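Local coordinates for protein phosphotransferase system, mannose/fructose/N-acetylgalactosamine-specific component IIB (PDB 3LFJ) that probably passes a phosphoryl group to an incoming sugar, as the IIB component of a bacterial phosphotransferase system of the mannose/sorbose family, at residues 163-167 against 168-172. Sequence-based numbering, arbitrary orientation. Where two conformers were deposited one is given.
Sequences YLQMI and PDSEK
Gln165 and Ser170 hold together the hairpin connection between strand 161-164 and the antiparallel edge strand 173-174. From CB outward, Gln165 first meets Glu171 O, 3.9 Å from CB; CG, anti to the backbone N (chi1 -166°), packs on the carbonyl oxygens of Ser170 and Glu171. Since the chain runs on extended, its amide lands inside the loop. There NE2 donates to Ser170 O at 3.0 Å, nearly in the amide plane of Gln165. Its other end, OE1, accepts a hydrogen bond from a water that also binds Tyr163 OH. In the conformer given, Lys172 lies across one face of the Tyr163 ring, CG near CD2 and NZ 4.5 Å from the centroid, though a second conformer of Lys172 makes this cation-pi pair less certain. At the tip, a type I turn from Ile167 to Ser170 is closed by Ser170 N to Ile167 O, and Ser170 OG accepts the N-H of Ile167, 3.0 Å from N to OG and almost straight at 176°. A second water ties Met166 N, Ser170 OG and Glu171 O. A donor bond at NE2 and an accepted one at OE1 probably fix which way round the Gln165 amide sits, and side-chain and water bonds supplement the turn's backbone bond and the strand pairing.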
# COMPACT_ATOMS: atom_id res chain seq x y z
N TYR A 163 -5.71 0.73 8.71
CA TYR A 163 -5.22 -0.03 9.84
C TYR A 163 -3.81 -0.56 9.65
O TYR A 163 -3.35 -0.73 8.52
CB TYR A 163 -6.19 -1.17 10.20
CG TYR A 163 -6.45 -2.20 9.12
CD1 TYR A 163 -7.63 -2.18 8.39
CD2 TYR A 163 -5.53 -3.22 8.86
CE1 TYR A 163 -7.90 -3.13 7.44
CE2 TYR A 163 -5.78 -4.17 7.88
CZ TYR A 163 -6.97 -4.12 7.19
OH TYR A 163 -7.25 -5.06 6.23
N LEU A 164 -3.12 -0.77 10.77
CA LEU A 164 -1.80 -1.36 10.80
C LEU A 164 -1.93 -2.85 10.95
O LEU A 164 -2.66 -3.33 11.83
CB LEU A 164 -1.02 -0.83 12.00
CG LEU A 164 -0.37 0.55 11.88
CD1 LEU A 164 -1.39 1.64 11.61
CD2 LEU A 164 0.42 0.83 13.15
N GLN A 165 -1.23 -3.60 10.12
CA GLN A 165 -1.20 -5.06 10.23
C GLN A 165 -0.08 -5.62 9.39
O GLN A 165 0.01 -5.36 8.18
CB GLN A 165 -2.53 -5.68 9.81
CG GLN A 165 -2.66 -7.14 10.22
CD GLN A 165 -3.97 -7.76 9.78
OE1 GLN A 165 -4.61 -7.29 8.84
NE2 GLN A 165 -4.39 -8.82 10.47
N MET A 166 0.80 -6.41 10.00
CA MET A 166 1.99 -6.87 9.31
C MET A 166 1.66 -7.97 8.29
O MET A 166 2.02 -7.87 7.12
CB MET A 166 3.02 -7.35 10.33
CG MET A 166 4.40 -7.52 9.76
SD MET A 166 5.59 -8.06 10.99
CE MET A 166 4.89 -9.64 11.48
N ILE A 167 0.99 -9.02 8.77
CA ILE A 167 0.55 -10.13 7.93
C ILE A 167 -0.89 -10.47 8.29
O ILE A 167 -1.43 -9.99 9.28
CB ILE A 167 1.47 -11.36 8.05
CG1 ILE A 167 1.68 -11.73 9.53
CG2 ILE A 167 2.81 -11.10 7.35
CD1 ILE A 167 2.62 -12.91 9.75
N PRO A 168 -1.54 -11.29 7.46
CA PRO A 168 -2.99 -11.45 7.67
C PRO A 168 -3.39 -11.98 9.04
O PRO A 168 -4.50 -11.68 9.48
CB PRO A 168 -3.37 -12.44 6.56
CG PRO A 168 -2.41 -12.12 5.46
CD PRO A 168 -1.11 -11.84 6.16
N ASP A 169 -2.51 -12.72 9.70
CA ASP A 169 -2.87 -13.33 10.97
C ASP A 169 -2.24 -12.63 12.17
O ASP A 169 -2.37 -13.10 13.31
CB ASP A 169 -2.49 -14.82 10.97
CG ASP A 169 -3.38 -15.64 10.04
OD1 ASP A 169 -4.46 -15.13 9.68
OD2 ASP A 169 -2.98 -16.77 9.68
N SER A 170 -1.57 -11.51 11.93
CA SER A 170 -0.98 -10.77 13.05
C SER A 170 -1.89 -9.65 13.58
O SER A 170 -2.98 -9.42 13.04
CB SER A 170 0.43 -10.26 12.69
OG SER A 170 0.39 -9.26 11.67
N GLU A 171 -1.47 -8.99 14.66
CA GLU A 171 -2.30 -7.95 15.28
C GLU A 171 -2.70 -6.80 14.34
O GLU A 171 -1.87 -6.23 13.63
CB GLU A 171 -1.63 -7.37 16.54
CG GLU A 171 -2.57 -6.47 17.35
CD GLU A 171 -1.89 -5.82 18.56
OE1 GLU A 171 -0.65 -5.92 18.69
OE2 GLU A 171 -2.60 -5.19 19.37
N LYS A 172 -3.99 -6.47 14.38
CA LYS A 172 -4.54 -5.37 13.60
C LYS A 172 -4.87 -4.21 14.53
O LYS A 172 -5.61 -4.37 15.51
CB LYS A 172 -5.81 -5.82 12.86
CG LYS A 172 -6.47 -4.73 12.04
CD LYS A 172 -7.78 -5.20 11.41
CE LYS A 172 -7.56 -6.33 10.41
NZ LYS A 172 -8.83 -6.74 9.75
O HOH W 1 -6.63 -7.81 7.36
O HOH W 2 0.66 -6.78 12.87